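Long-range contacts in ESAT-6/WXG100 secretion system protein (Streptococcus gallolyticus, PDB 7JQE), which is a subunit of the bacterial type VIIb secretion system whose extracellular region, captured here as a fragment, probably takes part in exporting toxins: residues A[232-237]-A[415-420]; A[422-427]-A[436-441]; A[198-203]-A[247-252]; A[211-216]-A[253-258]; A[182-187]-A[453-458]. All blocks are in the same frame, centred on the assembly; numbering follows the deposited sequence.

Contact 1: A[232-237]-A[415-420]; sequences QSKLAL and KIDTAS. With EDO (1,2-ethanediol), chain F; EDO (1,2-ethanediol), chain B.
A single lysine, Lys234, reaches from helix 225-244 to helix 396-427 and ends on the carboxylate of Asp417 in a short salt bridge, NZ to OD1 at 2.6 Å. The ammonium comes in on the anti side of OD1, 32° out of the carboxylate plane, so the pairing is close without being in line with the flat group. Beyond CG the lysine chain is fully extended, and that straight run carries NZ past Ser420 to the acid. On the way CB lies 3.3 Å from Ser420 OG, and Leu237 CD2 meets the same hydroxyl oxygen at 3.6 Å. Ile416 CG2 sits 4.1 Å from Lys234 CB, while its CD1 touches Leu235 CD2, the apolar side of the crossing. The two helix axes pass 9.5 Å apart at 57°. An ethanediol, probably from the crystallisation liquor, takes a hydrogen bond from Lys234 NZ at its O2, 3.0 Å away. A water donates to Asp417 O and accepts a weak bond from the ammonium. The acid has further partners: OD2 has weak bonds to Tyr231 OH and to Ser414 OG of the second subunit. Because Asp417 packs against its counterpart on the second subunit, the lysine's charge would probably ease any repulsion between the acids and favour the ionised form.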
# COMPACT_ATOMS: atom_id res chain seq x y z
N GLN A 232 0.83 15.45 -5.25
CA GLN A 232 1.98 16.20 -4.74
C GLN A 232 2.36 15.74 -3.34
O GLN A 232 3.55 15.75 -2.99
CB GLN A 232 1.67 17.69 -4.76
CG GLN A 232 1.67 18.29 -6.16
CD GLN A 232 1.07 19.68 -6.20
OE1 GLN A 232 0.44 20.13 -5.25
NE2 GLN A 232 1.27 20.36 -7.32
N SER A 233 1.38 15.34 -2.52
CA SER A 233 1.69 14.77 -1.21
C SER A 233 2.36 13.41 -1.35
O SER A 233 3.37 13.13 -0.69
CB SER A 233 0.42 14.64 -0.37
OG SER A 233 -0.09 15.91 -0.02
N LYS A 234 1.80 12.54 -2.19
CA LYS A 234 2.41 11.23 -2.40
C LYS A 234 3.82 11.36 -2.96
O LYS A 234 4.72 10.63 -2.56
CB LYS A 234 1.53 10.40 -3.33
CG LYS A 234 0.10 10.32 -2.85
CD LYS A 234 -0.75 9.43 -3.72
CE LYS A 234 -2.16 9.35 -3.17
NZ LYS A 234 -3.05 8.53 -4.03
N LEU A 235 4.03 12.31 -3.88
CA LEU A 235 5.37 12.53 -4.40
C LEU A 235 6.31 13.02 -3.31
O LEU A 235 7.49 12.65 -3.28
CB LEU A 235 5.34 13.53 -5.56
CG LEU A 235 4.81 12.97 -6.87
CD1 LEU A 235 4.49 14.10 -7.84
CD2 LEU A 235 5.85 12.02 -7.46
N ALA A 236 5.81 13.87 -2.41
CA ALA A 236 6.63 14.32 -1.30
C ALA A 236 7.06 13.15 -0.43
O ALA A 236 8.21 13.10 0.03
CB ALA A 236 5.87 15.36 -0.47
N LEU A 237 6.16 12.19 -0.21
CA LEU A 237 6.48 11.03 0.61
C LEU A 237 7.51 10.14 -0.07
O LEU A 237 8.46 9.68 0.58
CB LEU A 237 5.20 10.25 0.92
CG LEU A 237 5.36 8.90 1.64
CD1 LEU A 237 6.08 9.08 2.97
CD2 LEU A 237 4.00 8.23 1.84
N LYS A 415 2.16 3.78 -10.63
CA LYS A 415 3.35 3.50 -9.84
C LYS A 415 3.44 4.41 -8.62
O LYS A 415 3.76 3.96 -7.52
CB LYS A 415 4.60 3.62 -10.71
CG LYS A 415 4.82 2.39 -11.59
CD LYS A 415 6.02 2.52 -12.51
CE LYS A 415 5.61 3.12 -13.85
NZ LYS A 415 6.70 3.05 -14.86
N ILE A 416 3.15 5.70 -8.81
CA ILE A 416 3.18 6.64 -7.69
C ILE A 416 2.18 6.21 -6.62
O ILE A 416 2.48 6.25 -5.42
CB ILE A 416 2.90 8.07 -8.18
CG1 ILE A 416 4.07 8.59 -9.02
CG2 ILE A 416 2.60 9.00 -7.01
CD1 ILE A 416 3.68 9.69 -9.99
N ASP A 417 0.98 5.81 -7.03
CA ASP A 417 -0.04 5.43 -6.06
C ASP A 417 0.35 4.16 -5.31
O ASP A 417 0.22 4.09 -4.09
CB ASP A 417 -1.40 5.26 -6.74
CG ASP A 417 -2.08 6.59 -7.04
OD1 ASP A 417 -2.04 7.49 -6.18
OD2 ASP A 417 -2.65 6.73 -8.14
N THR A 418 0.83 3.15 -6.04
CA THR A 418 1.19 1.89 -5.42
C THR A 418 2.31 2.08 -4.40
O THR A 418 2.16 1.72 -3.23
CB THR A 418 1.60 0.87 -6.49
OG1 THR A 418 0.46 0.59 -7.31
CG2 THR A 418 2.09 -0.42 -5.84
N ALA A 419 3.43 2.65 -4.83
CA ALA A 419 4.58 2.79 -3.94
C ALA A 419 4.25 3.69 -2.75
O ALA A 419 4.65 3.39 -1.61
CB ALA A 419 5.78 3.34 -4.70
N SER A 420 3.53 4.79 -2.98
CA SER A 420 3.18 5.67 -1.87
C SER A 420 2.31 4.95 -0.85
O SER A 420 2.45 5.16 0.36
CB SER A 420 2.48 6.92 -2.39
OG SER A 420 2.27 7.84 -1.34
C1 EDO F . -6.64 9.82 -3.09
O1 EDO F . -5.50 10.17 -2.30
C2 EDO F . -6.94 8.33 -2.95
O2 EDO F . -5.82 7.57 -3.43
C1 EDO B . 1.49 -1.81 -12.02
O1 EDO B . 0.83 -2.91 -11.39
C2 EDO B . 2.19 -0.95 -10.98
O2 EDO B . 1.22 -0.42 -10.06
O HOH W 1 -1.64 5.78 -2.63

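Contact 2: A[422-427]-A[436-441]; sequences MIQTLY and SQIDIT. With EDO (1,2-ethanediol), chain M; EDO (1,2-ethanediol), chain H.
The ring of Tyr427 has Ile440 over one face, with CG2 4.1 Å above the plane and displaced toward the rim. At the ring's edge, in its plane, lie the backbone oxygen of Ile423 and carbon C1 of an ethanediol probably left from crystallisation. That diol spans the two segments: its O2 donates to Ile440 O at 2.7 Å, and its O1 gives a weak bond to Tyr427 OH. Nearer the backbone, Ile440 CD1 packs 3.7 Å from Tyr427 CB and reaches Ile423 CG2 at 3.9 Å, the isoleucine crossing both side chains at roughly a right angle. Ile440 turns CG1 away from its carbonyl carbon (chi1 -53°), and a second bend at chi2 (-62°) brings CD1 against CB and CG of the tyrosine. Ile438 fills the next position. Its CG2 meets Tyr427 CB at 3.7 Å, and its CD1 rests 4.1 Å from Gln424 CG. The amide end of Gln424 turns to Gln432, where NE2 donates to the backbone oxygen. From helix 225-244, Leu238 and Tyr241 pack on Ile423, and Ala244 on Ile440. The whole is a helix C-terminus whose following loop folds back along its last turn, closing a small hydrophobic core against a neighbouring helix.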
# COMPACT_ATOMS: atom_id res chain seq x y z
N MSE A 422 2.23 1.68 -0.24
CA MSE A 422 3.09 0.74 0.45
C MSE A 422 3.85 1.45 1.56
O MSE A 422 3.82 1.03 2.72
CB MSE A 422 4.07 0.07 -0.51
CG MSE A 422 3.42 -0.89 -1.49
SE MSE A 422 4.70 -1.58 -2.79
CE MSE A 422 3.59 -2.98 -3.59
N ILE A 423 4.52 2.55 1.20
CA ILE A 423 5.26 3.32 2.19
C ILE A 423 4.33 3.77 3.31
O ILE A 423 4.65 3.64 4.50
CB ILE A 423 5.95 4.52 1.52
CG1 ILE A 423 6.93 4.04 0.45
CG2 ILE A 423 6.66 5.36 2.56
CD1 ILE A 423 7.54 5.16 -0.39
N GLN A 424 3.16 4.29 2.96
CA GLN A 424 2.21 4.75 3.97
C GLN A 424 1.84 3.64 4.95
O GLN A 424 1.72 3.88 6.15
CB GLN A 424 0.95 5.28 3.28
CG GLN A 424 -0.17 5.65 4.23
CD GLN A 424 -1.43 6.08 3.50
OE1 GLN A 424 -1.58 5.84 2.31
NE2 GLN A 424 -2.34 6.72 4.22
N THR A 425 1.67 2.41 4.44
CA THR A 425 1.17 1.32 5.27
C THR A 425 2.25 0.74 6.17
O THR A 425 1.93 0.17 7.22
CB THR A 425 0.61 0.21 4.37
OG1 THR A 425 -0.37 0.76 3.48
CG2 THR A 425 -0.04 -0.88 5.21
N LEU A 426 3.51 0.87 5.79
CA LEU A 426 4.62 0.34 6.57
C LEU A 426 5.15 1.33 7.59
O LEU A 426 5.55 0.93 8.69
CB LEU A 426 5.75 -0.10 5.64
CG LEU A 426 5.45 -1.31 4.74
CD1 LEU A 426 6.60 -1.56 3.77
CD2 LEU A 426 5.17 -2.55 5.58
N TYR A 427 5.17 2.63 7.26
CA TYR A 427 5.81 3.61 8.12
C TYR A 427 4.84 4.58 8.79
O TYR A 427 5.28 5.39 9.62
CB TYR A 427 6.86 4.39 7.33
CG TYR A 427 8.02 3.52 6.93
CD1 TYR A 427 7.99 2.80 5.75
CD2 TYR A 427 9.13 3.37 7.76
CE1 TYR A 427 9.04 1.98 5.38
CE2 TYR A 427 10.19 2.56 7.40
CZ TYR A 427 10.14 1.86 6.21
OH TYR A 427 11.18 1.05 5.85
N SER A 436 2.41 13.92 5.27
CA SER A 436 3.53 14.75 5.70
C SER A 436 4.05 14.36 7.08
O SER A 436 5.20 14.65 7.40
CB SER A 436 3.14 16.23 5.68
OG SER A 436 1.92 16.44 6.36
N GLN A 437 3.22 13.69 7.89
CA GLN A 437 3.59 13.34 9.26
C GLN A 437 4.35 12.03 9.36
O GLN A 437 4.83 11.70 10.44
CB GLN A 437 2.34 13.26 10.14
CG GLN A 437 1.55 14.55 10.21
CD GLN A 437 2.40 15.70 10.69
OE1 GLN A 437 2.78 15.76 11.85
NE2 GLN A 437 2.70 16.63 9.78
N ILE A 438 4.48 11.29 8.26
CA ILE A 438 5.09 9.96 8.30
C ILE A 438 6.60 10.10 8.27
O ILE A 438 7.16 10.73 7.37
CB ILE A 438 4.58 9.09 7.14
CG1 ILE A 438 3.06 8.95 7.23
CG2 ILE A 438 5.27 7.73 7.15
CD1 ILE A 438 2.47 8.00 6.22
N ASP A 439 7.27 9.52 9.27
CA ASP A 439 8.72 9.57 9.39
C ASP A 439 9.31 8.22 8.99
O ASP A 439 8.80 7.18 9.41
CB ASP A 439 9.13 9.94 10.82
CG ASP A 439 10.61 10.26 10.95
OD1 ASP A 439 11.44 9.52 10.37
OD2 ASP A 439 10.94 11.26 11.62
N ILE A 440 10.36 8.24 8.18
CA ILE A 440 10.95 7.02 7.64
C ILE A 440 12.19 6.60 8.43
O ILE A 440 12.28 5.45 8.86
CB ILE A 440 11.28 7.21 6.14
CG1 ILE A 440 10.05 7.70 5.37
CG2 ILE A 440 11.78 5.89 5.55
CD1 ILE A 440 8.90 6.74 5.39
N THR A 441 13.15 7.51 8.62
CA THR A 441 14.40 7.13 9.27
C THR A 441 14.16 6.64 10.70
O THR A 441 14.84 5.72 11.16
CB THR A 441 15.37 8.31 9.27
OG1 THR A 441 14.72 9.48 9.78
CG2 THR A 441 15.89 8.58 7.87
C1 EDO M . 13.52 1.20 7.92
O1 EDO M . 12.80 0.01 8.28
C2 EDO M . 13.34 2.26 9.01
O2 EDO M . 14.12 3.42 8.70
C1 EDO H . -2.83 2.94 6.47
O1 EDO H . -3.66 3.26 7.59
C2 EDO H . -1.53 3.72 6.59
O2 EDO H . -0.92 3.49 7.86

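Contact 3: A[198-203]-A[247-252]; sequences SLMGSV and VTTVSG. With EDO (1,2-ethanediol), chain U.
Val250 N donates to Val203 O at 3.1 Å, and this is the hydrogen bond that ties the loop 247-252 to the turn that follows helix 191-200. The N-H points well at its acceptor, at 162°, but approaches from above the carbonyl plane, 44° out of it. The same oxygen has Thr249 CB at 3.2 Å. Two residues earlier in each segment, the CA-H of Gly201 points at Thr248 O, 3.5 Å from CA, with an angle of 166° at the hydrogen.

Beside these backbone contacts, selenomethionine Met200 supplies the apolar part. Its CB lies 3.8 Å from Val247 CG1, with the two side chains crossing at about a right angle. A bend at chi3 swings the terminal methyl CE back, 4.1 Å from both Val247 CG1 and Thr249 CG2. Val250, at the exposed margin, brings CG2 3.8 Å from Gly201 O.

In the next shell, the type I turn from Met200 to Val203 closes with Val203 N on Met200 O and sets Val203 O toward the loop. Lys242 NZ binds both Val247 O and Thr249 OG1, so one ammonium fixes the loop at two points. The turn has its own ties: Ser202 OG bonds to Lys415 NZ and Ser202 O to Gln412 NE2, both on helix 396-427. Leu238 and Tyr241 of helix 225-244 pack against Met200. The arrangement is a helix end that runs into a beta turn, with an extended, partly exposed loop laid across it.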
# COMPACT_ATOMS: atom_id res chain seq x y z
N SER A 198 12.04 -1.26 -6.53
CA SER A 198 11.79 -1.69 -7.90
C SER A 198 10.77 -0.77 -8.57
O SER A 198 11.00 -0.26 -9.67
CB SER A 198 11.31 -3.14 -7.92
OG SER A 198 10.91 -3.52 -9.22
N LEU A 199 9.64 -0.54 -7.90
CA LEU A 199 8.63 0.37 -8.42
C LEU A 199 9.21 1.76 -8.65
O LEU A 199 8.97 2.38 -9.69
CB LEU A 199 7.45 0.45 -7.45
CG LEU A 199 6.42 -0.67 -7.52
CD1 LEU A 199 5.48 -0.58 -6.33
CD2 LEU A 199 5.63 -0.58 -8.82
N MSE A 200 9.97 2.27 -7.69
CA MSE A 200 10.47 3.64 -7.75
C MSE A 200 11.57 3.81 -8.79
O MSE A 200 11.91 4.94 -9.16
CB MSE A 200 10.97 4.09 -6.38
CG MSE A 200 9.87 4.16 -5.33
SE MSE A 200 10.42 4.92 -3.61
CE MSE A 200 11.20 6.60 -4.21
N GLY A 201 12.12 2.70 -9.28
CA GLY A 201 13.20 2.78 -10.25
C GLY A 201 12.80 3.44 -11.55
O GLY A 201 13.65 3.96 -12.28
N SER A 202 11.51 3.43 -11.87
CA SER A 202 11.00 4.04 -13.10
C SER A 202 10.05 5.20 -12.80
O SER A 202 9.19 5.53 -13.62
CB SER A 202 10.32 3.00 -13.97
OG SER A 202 9.14 2.51 -13.35
N VAL A 203 10.20 5.82 -11.64
CA VAL A 203 9.36 6.94 -11.22
C VAL A 203 10.23 8.15 -10.96
O VAL A 203 11.37 8.04 -10.50
CB VAL A 203 8.52 6.57 -9.98
CG1 VAL A 203 7.83 7.80 -9.42
CG2 VAL A 203 7.51 5.49 -10.33
N VAL A 247 17.51 5.06 -2.84
CA VAL A 247 16.70 4.60 -3.96
C VAL A 247 17.09 5.38 -5.21
O VAL A 247 16.98 6.61 -5.25
CB VAL A 247 15.20 4.76 -3.66
CG1 VAL A 247 14.37 3.96 -4.64
CG2 VAL A 247 14.91 4.34 -2.22
N THR A 248 17.55 4.66 -6.24
CA THR A 248 17.76 5.25 -7.56
C THR A 248 16.42 5.41 -8.26
O THR A 248 15.60 4.49 -8.28
CB THR A 248 18.69 4.37 -8.38
OG1 THR A 248 20.03 4.48 -7.87
CG2 THR A 248 18.70 4.80 -9.84
N THR A 249 16.19 6.60 -8.84
CA THR A 249 14.95 6.90 -9.55
C THR A 249 15.28 7.49 -10.92
O THR A 249 16.44 7.64 -11.30
CB THR A 249 14.07 7.88 -8.76
OG1 THR A 249 14.86 8.99 -8.31
CG2 THR A 249 13.43 7.18 -7.56
N VAL A 250 14.23 7.82 -11.67
CA VAL A 250 14.37 8.38 -13.00
C VAL A 250 14.10 9.88 -12.94
O VAL A 250 13.43 10.38 -12.03
CB VAL A 250 13.42 7.68 -14.01
CG1 VAL A 250 12.74 8.68 -14.91
CG2 VAL A 250 14.21 6.67 -14.83
N SER A 251 14.64 10.61 -13.91
CA SER A 251 14.55 12.07 -13.92
C SER A 251 14.16 12.56 -15.32
O SER A 251 14.95 12.45 -16.26
CB SER A 251 15.87 12.70 -13.48
OG SER A 251 15.74 14.10 -13.34
N GLY A 252 12.96 13.12 -15.45
CA GLY A 252 12.57 13.81 -16.66
C GLY A 252 11.57 13.02 -17.49
O GLY A 252 11.42 11.80 -17.36
C1 EDO U . 20.19 8.12 -3.94
O1 EDO U . 18.76 8.09 -4.03
C2 EDO U . 20.61 9.52 -3.54
O2 EDO U . 19.52 10.16 -2.86

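Contact 4: A[211-216]-A[253-258]; sequences ATLFSK and ATYSFL
Leu213 is wedged between two aromatic rings that it meets in different ways. Its CD1 stands over one face of Tyr255 as a CH-pi contact, 4.3 Å from the ring centroid and 17° off the normal, while the same methyl lies in the plane of Phe257 at the ring's edge, 3.7 Å from CZ. CD2 takes the outer part of the tyrosine, 4.0 Å from CE2. With CG anti to the backbone nitrogen (chi1 168°), the leucine sends both methyls out from helix 211-219 toward the rings.

Lys216, one turn on, runs past Phe257 and Leu258 in the opposite direction to them. Its CG is 3.4 Å from Phe257 CE2, and its CB is 3.6 Å from Leu258 CD2. That leucine methyl also lies over a face of Phe257, 3.7 Å above the plane and toward the rim. A bend at chi2 (58°) then turns the lysine's tail away from the aromatic group, and NZ forms a salt bridge with Glu219.

Asp405 of helix 396-427 holds the loop by accepting from Phe257 N. Hydrophobic packing therefore carries this contact, with the lysine giving its methylenes to the aromatic cluster and keeping its charge for an acid outside it.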
# COMPACT_ATOMS: atom_id res chain seq x y z
N ALA A 211 4.65 20.28 -12.50
CA ALA A 211 3.84 21.49 -12.51
C ALA A 211 3.12 21.69 -13.84
O ALA A 211 1.89 21.77 -13.89
CB ALA A 211 4.72 22.70 -12.19
N THR A 212 3.89 21.78 -14.93
CA THR A 212 3.30 22.04 -16.24
C THR A 212 2.27 20.98 -16.60
O THR A 212 1.14 21.29 -17.00
CB THR A 212 4.39 22.14 -17.30
OG1 THR A 212 5.12 20.91 -17.36
CG2 THR A 212 5.36 23.26 -16.95
N LEU A 213 2.64 19.70 -16.45
CA LEU A 213 1.71 18.61 -16.75
C LEU A 213 0.42 18.76 -15.96
O LEU A 213 -0.68 18.67 -16.52
CB LEU A 213 2.37 17.27 -16.44
CG LEU A 213 1.42 16.08 -16.43
CD1 LEU A 213 0.98 15.76 -17.85
CD2 LEU A 213 2.06 14.87 -15.77
N PHE A 214 0.53 18.96 -14.64
CA PHE A 214 -0.67 19.12 -13.82
C PHE A 214 -1.46 20.36 -14.23
O PHE A 214 -2.69 20.38 -14.12
CB PHE A 214 -0.28 19.18 -12.34
CG PHE A 214 0.09 17.85 -11.75
CD1 PHE A 214 -0.52 16.68 -12.19
CD2 PHE A 214 1.05 17.76 -10.75
CE1 PHE A 214 -0.17 15.45 -11.64
CE2 PHE A 214 1.40 16.53 -10.19
CZ PHE A 214 0.79 15.37 -10.64
N SER A 215 -0.77 21.41 -14.69
CA SER A 215 -1.46 22.64 -15.06
C SER A 215 -2.28 22.45 -16.33
O SER A 215 -3.42 22.90 -16.41
CB SER A 215 -0.45 23.77 -15.24
OG SER A 215 0.01 24.24 -13.98
N LYS A 216 -1.71 21.78 -17.33
CA LYS A 216 -2.46 21.50 -18.55
C LYS A 216 -3.66 20.61 -18.25
O LYS A 216 -4.79 20.92 -18.64
CB LYS A 216 -1.54 20.86 -19.59
CG LYS A 216 -2.10 20.88 -21.00
CD LYS A 216 -2.39 22.31 -21.44
CE LYS A 216 -2.95 22.36 -22.86
NZ LYS A 216 -3.32 23.75 -23.25
N ALA A 253 10.86 13.74 -18.35
CA ALA A 253 9.86 13.16 -19.24
C ALA A 253 9.26 14.23 -20.14
O ALA A 253 9.00 15.35 -19.67
CB ALA A 253 8.75 12.46 -18.46
N THR A 254 9.03 13.92 -21.41
CA THR A 254 8.38 14.84 -22.33
C THR A 254 7.00 14.31 -22.71
O THR A 254 6.78 13.10 -22.82
CB THR A 254 9.21 15.05 -23.59
OG1 THR A 254 9.30 13.83 -24.33
CG2 THR A 254 10.61 15.54 -23.23
N TYR A 255 6.06 15.24 -22.89
CA TYR A 255 4.69 14.90 -23.26
C TYR A 255 4.32 15.67 -24.52
O TYR A 255 4.32 16.91 -24.53
CB TYR A 255 3.72 15.23 -22.13
CG TYR A 255 4.02 14.47 -20.85
CD1 TYR A 255 3.72 13.11 -20.74
CD2 TYR A 255 4.58 15.11 -19.76
CE1 TYR A 255 3.99 12.41 -19.57
CE2 TYR A 255 4.85 14.42 -18.59
CZ TYR A 255 4.55 13.08 -18.50
OH TYR A 255 4.83 12.40 -17.34
N SER A 256 4.00 14.93 -25.59
CA SER A 256 3.64 15.57 -26.86
C SER A 256 2.54 16.61 -26.68
O SER A 256 2.66 17.75 -27.14
CB SER A 256 3.19 14.50 -27.86
OG SER A 256 4.16 13.47 -27.97
N PHE A 257 1.45 16.24 -25.98
CA PHE A 257 0.26 17.08 -25.96
C PHE A 257 0.49 18.45 -25.35
O PHE A 257 -0.42 19.29 -25.41
CB PHE A 257 -0.87 16.36 -25.21
CG PHE A 257 -0.81 16.51 -23.71
CD1 PHE A 257 0.05 15.72 -22.95
CD2 PHE A 257 -1.62 17.42 -23.06
CE1 PHE A 257 0.10 15.86 -21.58
CE2 PHE A 257 -1.58 17.56 -21.68
CZ PHE A 257 -0.72 16.78 -20.94
N LEU A 258 1.66 18.71 -24.76
CA LEU A 258 1.92 20.03 -24.20
C LEU A 258 2.30 21.05 -25.27
O LEU A 258 2.28 22.26 -25.00
CB LEU A 258 3.02 19.96 -23.14
CG LEU A 258 2.72 19.15 -21.87
CD1 LEU A 258 3.95 19.08 -20.96
CD2 LEU A 258 1.52 19.72 -21.12

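Contact 5: A[182-187]-A[453-458]; sequences ESLGGT and GNLTFD. With EDO (1,2-ethanediol), chain D; EDO (1,2-ethanediol), chain J.
Leu455 O accepts the one hydrogen bond between the segments, a weak one from Gly185 N at 3.4 Å, with an N-H...O angle of 150°. Leu184 CD2 packs even closer to that oxygen, at 3.2 Å. The same methyl continues to the leucine side chain, meeting Leu455 CG at 3.8 Å as the two residues cross. Leu184 keeps CG anti to its carbonyl carbon (chi1 -62°), and this lays CD2 against the backbone of loop 453-458 at Leu455.

Asn454 comes in next to the glycines. Its OD1 is 3.2 Å from Gly185 CA, and its CB is 3.6 Å from Gly186 N; its ND2 donates to Asn450 O of helix 448-451. The backbones come very near at Gly186, whose CA lies 3.1 Å from Gly453 O and 4.1 Å from Asn454 CA. An ethanediol, probably from the crystallisation liquor, donates from O2 to Gly185 O at 3.2 Å.

The contact joins the loop between helices 169-179 and 191-200 to the loop between helices 448-451 and 462-491. Phe457 reaches on to Lys173, Ser174 and Ala177 of helix 169-179, while Ser183 bonds to Asp461 and Asp464 of the second subunit and Leu455 packs on its own counterpart there.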
# COMPACT_ATOMS: atom_id res chain seq x y z
N GLU A 182 16.80 -11.16 24.46
CA GLU A 182 17.14 -11.13 23.05
C GLU A 182 15.93 -11.30 22.15
O GLU A 182 15.92 -10.81 21.02
CB GLU A 182 18.18 -12.21 22.73
CG GLU A 182 19.39 -12.21 23.64
CD GLU A 182 20.33 -11.05 23.37
OE1 GLU A 182 20.11 -10.33 22.37
OE2 GLU A 182 21.28 -10.86 24.15
N SER A 183 14.89 -12.00 22.63
CA SER A 183 13.74 -12.29 21.78
C SER A 183 12.90 -11.04 21.51
O SER A 183 12.31 -10.92 20.44
CB SER A 183 12.89 -13.39 22.41
OG SER A 183 13.55 -14.64 22.32
N LEU A 184 12.85 -10.11 22.46
CA LEU A 184 12.12 -8.87 22.25
C LEU A 184 12.64 -8.15 21.00
O LEU A 184 13.83 -8.18 20.69
CB LEU A 184 12.25 -7.96 23.47
CG LEU A 184 11.68 -8.49 24.78
CD1 LEU A 184 11.74 -7.44 25.88
CD2 LEU A 184 10.25 -8.97 24.58
N GLY A 185 11.72 -7.51 20.29
CA GLY A 185 12.09 -6.78 19.09
C GLY A 185 12.02 -7.61 17.82
O GLY A 185 12.39 -8.78 17.82
N GLY A 186 11.54 -7.00 16.73
CA GLY A 186 11.40 -7.67 15.46
C GLY A 186 12.34 -7.12 14.40
O GLY A 186 13.08 -6.16 14.61
N THR A 187 12.29 -7.76 13.24
CA THR A 187 13.07 -7.34 12.08
C THR A 187 12.16 -7.33 10.86
O THR A 187 11.65 -8.38 10.45
CB THR A 187 14.26 -8.27 11.84
OG1 THR A 187 15.22 -8.10 12.89
CG2 THR A 187 14.92 -7.97 10.50
N GLY A 453 6.85 -8.61 14.04
CA GLY A 453 7.51 -9.62 14.86
C GLY A 453 8.14 -9.07 16.12
O GLY A 453 9.19 -9.54 16.54
N ASN A 454 7.50 -8.06 16.72
CA ASN A 454 8.07 -7.31 17.84
C ASN A 454 7.17 -7.44 19.06
O ASN A 454 6.09 -6.86 19.10
CB ASN A 454 8.26 -5.84 17.45
CG ASN A 454 8.80 -5.00 18.60
OD1 ASN A 454 9.19 -5.53 19.64
ND2 ASN A 454 8.83 -3.69 18.41
N LEU A 455 7.62 -8.21 20.05
CA LEU A 455 7.03 -8.16 21.38
C LEU A 455 7.75 -7.07 22.16
O LEU A 455 8.97 -7.12 22.32
CB LEU A 455 7.13 -9.51 22.09
CG LEU A 455 6.62 -9.48 23.54
CD1 LEU A 455 5.14 -9.15 23.57
CD2 LEU A 455 6.91 -10.79 24.28
N THR A 456 7.00 -6.08 22.63
CA THR A 456 7.57 -4.98 23.38
C THR A 456 7.52 -5.29 24.88
O THR A 456 6.72 -6.10 25.34
CB THR A 456 6.83 -3.68 23.10
OG1 THR A 456 5.45 -3.83 23.47
CG2 THR A 456 6.92 -3.31 21.60
N PHE A 457 8.39 -4.61 25.63
CA PHE A 457 8.36 -4.75 27.08
C PHE A 457 6.95 -4.55 27.63
O PHE A 457 6.52 -5.28 28.53
CB PHE A 457 9.33 -3.76 27.72
CG PHE A 457 9.40 -3.87 29.21
CD1 PHE A 457 10.23 -4.80 29.81
CD2 PHE A 457 8.63 -3.04 30.02
CE1 PHE A 457 10.29 -4.90 31.19
CE2 PHE A 457 8.69 -3.14 31.40
CZ PHE A 457 9.52 -4.07 31.99
N ASP A 458 6.23 -3.57 27.10
CA ASP A 458 4.93 -3.22 27.67
C ASP A 458 3.87 -4.26 27.34
O ASP A 458 3.03 -4.59 28.18
CB ASP A 458 4.49 -1.84 27.18
CG ASP A 458 5.41 -0.74 27.65
OD1 ASP A 458 5.90 -0.81 28.79
OD2 ASP A 458 5.65 0.20 26.86
C1 EDO D . 14.67 -11.06 17.76
O1 EDO D . 14.91 -12.43 17.42
C2 EDO D . 15.79 -10.19 17.19
O2 EDO D . 15.63 -8.84 17.64
C1 EDO J . 18.39 -7.16 21.11
O1 EDO J . 17.51 -8.07 20.43
C2 EDO J . 17.66 -5.85 21.38
O2 EDO J . 16.44 -6.12 22.09

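Contacts 1, 2 and 3 form one packed region. Contact 1 touches contact 2 where Leu237 CD1 meets Ile423 CG2 at 3.8 Å, and both draw on helix 396-427. Contact 3 reaches contact 1 through Lys415 NZ and Ser202 OG, probably hydrogen-bonded at 2.9 Å, and contact 2 through Met422 SE and Leu199 CD1 at 3.7 Å. Contact 4 takes up the chain at 253, directly after contact 3's second segment, its centre about 19 Å away. Contact 5 stands apart: contact 2 is its nearest neighbour, centres about 20 Å and nearest atoms about 10 Å apart. Along the chain it closes a loop enclosing the other four. Contacts 1, 2 and 5 also touch the second subunit.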